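Local coordinates for YcgJ protein (Bacillus subtilis, PDB 1XXL), which is a probable S-adenosylmethionine-dependent methyltransferase whose physiological substrate is not established, at residues D86-I91 and A111-Q116; C93-H98 and V123-P128. All coordinates share one frame; numbering follows the deposited sequence.

Overall arrangement
Strand 88-94 passes through both contacts, whose centres lie about 20 Å apart. Interaction 1 is at its beginning, partly buried and about 18 Å from the centre of the chain. Interaction 2 is at its far end, buried and about 4 Å from that centre. On the partner side, 111-116 finishes helix 103-113 and adds the short strand 114-115, after which strand 118-125 runs parallel to 88-94, beside it, and ends in interaction 2. The chemistry changes accordingly. Interaction 1 combines backbone hydrogen bonds and a small aliphatic core with a peripheral salt bridge, whereas interaction 2 gathers aromatic rings, a buried carboxylate and an S-adenosyl-L-methionine-binding arginine.

Interaction 1: D86-I91 and A111-Q116; sequences DSFDII and ARVLKQ
A short parallel bridge, pairing Phe-88 with Leu-114, joins the start of strand 88-94 to the chain leaving helix 103-113, at the amino-terminal end of the parallel strands of the central sheet. Lys-115 N donates to Phe-88 O at 2.8 Å, while Val-113 O takes two amides, Ser-87 N at 2.8 Å and Phe-88 N at 3.0 Å. Just before, Asp-86 N reaches Arg-112 O, so the turn closes over the last helical carbonyls. Inside, branched aliphatic residues fill the corner: the Ile-91 and Val-113 side chains cross at about a right angle, Ile-91 CD1 lying 3.6 Å from Val-113 CG2; the same CD1 also meets Leu-114 CB. Lys-115 suits the outer side, its extended chain passing Asp-86 O and Phe-88 O before NZ meets Asp-89 OD1 at 3.3 Å, from above the carboxylate plane. That oxygen also accepts from Arg-24 N. A methionine in place of Lys-115 would probably leave Asp-89 without its salt-bridge mate. Asp-86 OD1 instead pairs with Lys-236 and, through water, with Gln-116 OE1. The contact brings the end of helix 103-113 back to the start of strand 88-94, within the beta-alpha-beta crossover to strand 118-125, the repeating connection of Rossmann-like methyltransferases.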
loop_
_atom_site.group_PDB
_atom_site.type_symbol
_atom_site.label_atom_id
_atom_site.label_comp_id
_atom_site.label_asym_id
_atom_site.label_seq_id
_atom_site.Cartn_x
_atom_site.Cartn_y
_atom_site.Cartn_z
ATOM N N ASP A 86 0.458 13.015 -17.826
ATOM C CA ASP A 86 1.826 13.507 -17.613
ATOM C C ASP A 86 1.917 14.719 -16.674
ATOM O O ASP A 86 2.521 15.741 -17.019
ATOM C CB ASP A 86 2.478 13.849 -18.966
ATOM C CG ASP A 86 2.405 12.689 -19.965
ATOM O OD1 ASP A 86 3.143 11.703 -19.799
ATOM O OD2 ASP A 86 1.580 12.752 -20.904
ATOM N N SER A 87 1.326 14.623 -15.491
ATOM C CA SER A 87 1.300 15.788 -14.603
ATOM C C SER A 87 2.088 15.650 -13.288
ATOM O O SER A 87 2.327 16.643 -12.610
ATOM C CB SER A 87 -0.156 16.253 -14.365
ATOM O OG SER A 87 -0.910 15.330 -13.612
ATOM N N PHE A 88 2.517 14.446 -12.929
ATOM C CA PHE A 88 3.266 14.257 -11.686
ATOM C C PHE A 88 4.662 13.665 -11.918
ATOM O O PHE A 88 4.868 12.824 -12.788
ATOM C CB PHE A 88 2.480 13.379 -10.703
ATOM C CG PHE A 88 1.188 13.992 -10.243
ATOM C CD1 PHE A 88 1.173 14.905 -9.196
ATOM C CD2 PHE A 88 -0.004 13.663 -10.862
ATOM C CE1 PHE A 88 -0.004 15.461 -8.767
ATOM C CE2 PHE A 88 -1.194 14.237 -10.444
ATOM C CZ PHE A 88 -1.183 15.138 -9.389
ATOM N N ASP A 89 5.600 14.126 -11.110
ATOM C CA ASP A 89 6.970 13.658 -11.141
ATOM C C ASP A 89 7.090 12.371 -10.348
ATOM O O ASP A 89 7.854 11.484 -10.691
ATOM C CB ASP A 89 7.902 14.729 -10.532
ATOM C CG ASP A 89 7.912 16.002 -11.342
ATOM O OD1 ASP A 89 7.236 16.994 -10.956
ATOM O OD2 ASP A 89 8.562 15.976 -12.395
ATOM N N ILE A 90 6.351 12.312 -9.257
ATOM C CA ILE A 90 6.377 11.178 -8.354
ATOM C C ILE A 90 4.941 10.859 -7.954
ATOM O O ILE A 90 4.136 11.770 -7.688
ATOM C CB ILE A 90 7.168 11.501 -7.078
ATOM C CG1 ILE A 90 8.613 11.920 -7.417
ATOM C CG2 ILE A 90 7.136 10.311 -6.124
ATOM C CD1 ILE A 90 9.350 12.609 -6.276
ATOM N N ILE A 91 4.628 9.566 -7.924
ATOM C CA ILE A 91 3.350 9.073 -7.433
ATOM C C ILE A 91 3.643 7.992 -6.424
ATOM O O ILE A 91 4.419 7.102 -6.704
ATOM C CB ILE A 91 2.443 8.503 -8.562
ATOM C CG1 ILE A 91 2.175 9.572 -9.625
ATOM C CG2 ILE A 91 1.133 7.943 -7.953
ATOM C CD1 ILE A 91 1.485 9.062 -10.857
ATOM N N ALA A 111 -0.025 5.272 -14.607
ATOM C CA ALA A 111 0.864 5.475 -15.736
ATOM C C ALA A 111 0.464 6.684 -16.564
ATOM O O ALA A 111 1.337 7.435 -17.021
ATOM C CB ALA A 111 0.934 4.213 -16.628
ATOM N N ARG A 112 -0.842 6.894 -16.754
ATOM C CA ARG A 112 -1.331 8.026 -17.548
ATOM C C ARG A 112 -0.913 9.381 -16.957
ATOM O O ARG A 112 -0.396 10.232 -17.667
ATOM C CB ARG A 112 -2.867 7.968 -17.710
ATOM C CG ARG A 112 -3.430 9.130 -18.446
ATOM C CD ARG A 112 -4.934 9.023 -18.586
ATOM N NE ARG A 112 -5.617 9.277 -17.333
ATOM C CZ ARG A 112 -5.758 10.479 -16.776
ATOM N NH1 ARG A 112 -5.257 11.544 -17.352
ATOM N NH2 ARG A 112 -6.403 10.608 -15.636
ATOM N N VAL A 113 -1.129 9.565 -15.656
ATOM C CA VAL A 113 -0.852 10.845 -14.982
ATOM C C VAL A 113 0.612 11.058 -14.588
ATOM O O VAL A 113 0.995 12.175 -14.231
ATOM C CB VAL A 113 -1.782 11.098 -13.736
ATOM C CG1 VAL A 113 -3.228 11.022 -14.134
ATOM C CG2 VAL A 113 -1.498 10.145 -12.589
ATOM N N LEU A 114 1.420 9.994 -14.645
ATOM C CA LEU A 114 2.855 10.084 -14.402
ATOM C C LEU A 114 3.547 10.741 -15.596
ATOM O O LEU A 114 3.238 10.434 -16.736
ATOM C CB LEU A 114 3.407 8.664 -14.146
ATOM C CG LEU A 114 4.797 8.442 -13.553
ATOM C CD1 LEU A 114 5.062 9.263 -12.278
ATOM C CD2 LEU A 114 4.972 6.942 -13.269
ATOM N N LYS A 115 4.465 11.667 -15.340
ATOM C CA LYS A 115 5.294 12.237 -16.400
ATOM C C LYS A 115 6.239 11.164 -16.948
ATOM O O LYS A 115 6.626 10.242 -16.228
ATOM C CB LYS A 115 6.138 13.423 -15.875
ATOM C CG LYS A 115 5.337 14.702 -15.555
ATOM C CD LYS A 115 6.212 15.830 -14.965
ATOM C CE LYS A 115 5.358 17.072 -14.688
ATOM N NZ LYS A 115 6.043 18.108 -13.806
ATOM N N GLN A 116 6.628 11.299 -18.212
ATOM C CA GLN A 116 7.697 10.487 -18.758
ATOM C C GLN A 116 8.899 10.496 -17.844
ATOM O O GLN A 116 9.327 11.553 -17.368
ATOM C CB GLN A 116 8.142 10.992 -20.129
ATOM C CG GLN A 116 7.282 10.515 -21.276
ATOM C CD GLN A 116 7.186 9.011 -21.391
ATOM O OE1 GLN A 116 6.114 8.493 -21.697
ATOM N NE2 GLN A 116 8.291 8.303 -21.160
HETATM O O HOH W 1 4.225 10.725 -21.939
HETATM O O HOH W 2 3.350 19.113 -13.765
#

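Interaction 2: C93-H98 and V123-P128. With SO4 (sulfate ion), chain C; SO4 (sulfate ion), chain D.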
loop_
_atom_site.group_PDB
_atom_site.type_symbol
_atom_site.label_atom_id
_atom_site.label_comp_id
_atom_site.label_asym_id
_atom_site.label_seq_id
_atom_site.Cartn_x
_atom_site.Cartn_y
_atom_site.Cartn_z
ATOM N N CYS A 93 2.091 5.264 -3.322
ATOM C CA CYS A 93 0.958 4.451 -2.958
ATOM C C CYS A 93 1.467 3.499 -1.873
ATOM O O CYS A 93 2.222 2.581 -2.178
ATOM C CB CYS A 93 0.451 3.695 -4.205
ATOM S SG CYS A 93 -1.026 2.749 -3.913
ATOM N N ARG A 94 1.099 3.760 -0.616
ATOM C CA ARG A 94 1.625 3.020 0.538
ATOM C C ARG A 94 0.539 2.239 1.252
ATOM O O ARG A 94 -0.404 2.817 1.779
ATOM C CB ARG A 94 2.330 3.953 1.514
ATOM C CG ARG A 94 3.081 3.204 2.633
ATOM C CD ARG A 94 4.021 4.123 3.419
ATOM N NE ARG A 94 3.268 5.181 4.104
ATOM C CZ ARG A 94 3.341 5.495 5.398
ATOM N NH1 ARG A 94 4.144 4.840 6.229
ATOM N NH2 ARG A 94 2.599 6.485 5.867
ATOM N N TYR A 95 0.666 0.919 1.229
ATOM C CA TYR A 95 -0.303 -0.008 1.796
ATOM C C TYR A 95 -1.745 0.318 1.422
ATOM O O TYR A 95 -2.656 0.208 2.235
ATOM C CB TYR A 95 -0.118 -0.137 3.324
ATOM C CG TYR A 95 1.245 -0.689 3.729
ATOM C CD1 TYR A 95 1.641 -1.971 3.354
ATOM C CD2 TYR A 95 2.123 0.066 4.502
ATOM C CE1 TYR A 95 2.878 -2.500 3.751
ATOM C CE2 TYR A 95 3.389 -0.446 4.894
ATOM C CZ TYR A 95 3.752 -1.724 4.519
ATOM O OH TYR A 95 4.972 -2.221 4.882
ATOM N N ALA A 96 -1.958 0.705 0.168
ATOM C CA ALA A 96 -3.295 1.045 -0.304
ATOM C C ALA A 96 -3.801 0.144 -1.428
ATOM O O ALA A 96 -4.995 -0.050 -1.550
ATOM C CB ALA A 96 -3.311 2.503 -0.766
ATOM N N ALA A 97 -2.908 -0.372 -2.263
ATOM C CA ALA A 97 -3.316 -1.123 -3.472
ATOM C C ALA A 97 -4.213 -2.328 -3.195
ATOM O O ALA A 97 -5.097 -2.648 -4.009
ATOM C CB ALA A 97 -2.106 -1.559 -4.261
ATOM N N HIS A 98 -3.990 -2.996 -2.066
ATOM C CA HIS A 98 -4.822 -4.150 -1.714
ATOM C C HIS A 98 -6.298 -3.806 -1.490
ATOM O O HIS A 98 -7.135 -4.700 -1.438
ATOM C CB HIS A 98 -4.245 -4.943 -0.519
ATOM C CG HIS A 98 -4.108 -4.155 0.745
ATOM N ND1 HIS A 98 -2.943 -3.495 1.090
ATOM C CD2 HIS A 98 -4.970 -3.963 1.774
ATOM C CE1 HIS A 98 -3.111 -2.909 2.264
ATOM N NE2 HIS A 98 -4.335 -3.170 2.694
ATOM N N VAL A 123 4.394 0.685 -2.177
ATOM C CA VAL A 123 4.616 -0.185 -1.045
ATOM C C VAL A 123 3.335 -0.930 -0.746
ATOM O O VAL A 123 2.270 -0.326 -0.607
ATOM C CB VAL A 123 5.094 0.601 0.249
ATOM C CG1 VAL A 123 5.047 -0.283 1.502
ATOM C CG2 VAL A 123 6.460 1.104 0.027
ATOM N N ASP A 124 3.440 -2.247 -0.663
ATOM C CA ASP A 124 2.345 -3.032 -0.170
ATOM C C ASP A 124 2.858 -4.369 0.313
ATOM O O ASP A 124 3.999 -4.734 0.086
ATOM C CB ASP A 124 1.244 -3.195 -1.255
ATOM C CG ASP A 124 -0.171 -3.289 -0.657
ATOM O OD1 ASP A 124 -1.132 -3.247 -1.457
ATOM O OD2 ASP A 124 -0.325 -3.421 0.594
ATOM N N HIS A 125 2.013 -5.098 1.015
ATOM C CA HIS A 125 2.301 -6.497 1.210
ATOM C C HIS A 125 1.783 -7.246 -0.034
ATOM O O HIS A 125 0.953 -6.730 -0.785
ATOM C CB HIS A 125 1.810 -7.069 2.549
ATOM C CG HIS A 125 0.504 -6.535 3.010
ATOM N ND1 HIS A 125 -0.692 -7.120 2.674
ATOM C CD2 HIS A 125 0.203 -5.479 3.805
ATOM C CE1 HIS A 125 -1.681 -6.440 3.230
ATOM N NE2 HIS A 125 -1.164 -5.434 3.915
ATOM N N TYR A 126 2.367 -8.397 -0.299
ATOM C CA TYR A 126 2.089 -9.113 -1.525
ATOM C C TYR A 126 1.850 -10.600 -1.263
ATOM O O TYR A 126 2.234 -11.132 -0.238
ATOM C CB TYR A 126 3.234 -8.886 -2.518
ATOM C CG TYR A 126 4.594 -9.406 -2.092
ATOM C CD1 TYR A 126 5.501 -8.595 -1.425
ATOM C CD2 TYR A 126 4.961 -10.705 -2.360
ATOM C CE1 TYR A 126 6.754 -9.065 -1.066
ATOM C CE2 TYR A 126 6.174 -11.182 -1.992
ATOM C CZ TYR A 126 7.079 -10.360 -1.342
ATOM O OH TYR A 126 8.286 -10.871 -0.962
ATOM N N ALA A 127 1.210 -11.243 -2.229
ATOM C CA ALA A 127 0.948 -12.676 -2.231
ATOM C C ALA A 127 2.180 -13.415 -2.752
ATOM O O ALA A 127 2.749 -13.030 -3.773
ATOM C CB ALA A 127 -0.231 -12.972 -3.139
ATOM N N PRO A 128 2.607 -14.485 -2.047
ATOM C CA PRO A 128 3.620 -15.351 -2.618
ATOM C C PRO A 128 3.155 -15.925 -3.965
ATOM O O PRO A 128 1.952 -15.929 -4.270
ATOM C CB PRO A 128 3.787 -16.446 -1.559
ATOM C CG PRO A 128 3.349 -15.819 -0.302
ATOM C CD PRO A 128 2.225 -14.910 -0.697
HETATM S S SO4 C . 3.415 6.656 9.595
HETATM O O1 SO4 C . 3.972 7.834 8.946
HETATM O O2 SO4 C . 3.263 6.938 11.023
HETATM O O3 SO4 C . 4.314 5.529 9.380
HETATM O O4 SO4 C . 2.096 6.314 9.047
HETATM S S SO4 D . 6.859 -0.619 7.500
HETATM O O1 SO4 D . 7.897 -1.360 6.832
HETATM O O2 SO4 D . 7.122 0.826 7.460
HETATM O O3 SO4 D . 6.769 -1.059 8.848
HETATM O O4 SO4 D . 5.606 -0.963 6.931
HETATM O O HOH W 3 -0.054 0.133 -1.904
#
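Tyr-95 turns one ring face to Val-123, whose CG1 forms a CH-pi contact 3.8 Å from the ring centroid; Asp-124 OD2 lies at the ring's edge. His-98 has His-125 over one face in an offset stack, with planes at 30° and centroids 4.6 Å apart, and the Asp-124 carboxylate at its edge. Asp-124 OD2 also sits over the centre of the His-125 ring. These groups gather where the parallel strands 88-94 and 118-125 end, at the carboxyl edge of a Rossmann-like sheet, where methyltransferases of this family bind their cofactor. Arg-94 belongs to the S-adenosyl-L-methionine site.

An acid suits this place because the Asp-124 carboxylate, at the end of strand 118-125, ties that strand to the 3-10 turn at 97-98 that follows strand 88-94. OD2 takes His-98 ND1 on its syn lone pair at 2.7 Å, and His-125 N donates to the same oxygen from above the carboxylate plane; OD1 receives weaker bonds from His-98 N and ND1. His-98 CG sits between the backbone N and the carbonyl carbon (chi1 60°), which brings ND1 to the carboxylate; the bonds there probably help fix the ring's rotation. The ND1 of His-125 is held by Glu-151.

Arg-94 and Val-123 point the same way, side by side, the aliphatic CG packing near Val-123 CB. A bend at chi3 (63°) carries the guanidinium onward; NE bonds Thr-35, and NH1 and NH2 grip one sulfate through its O3 and O4. Tyr-95 OH donates to O4 of a second sulfate at a very short 2.5 Å. Both ions are probably from the crystallisation liquor.

The backbones pair through Val-123 N to Cys-93 O at 2.9 Å and Tyr-95 N to Val-123 O at 2.7 Å. A water donates to Val-123 O and accepts from Ala-96 N, 2.9 Å from the water oxygen.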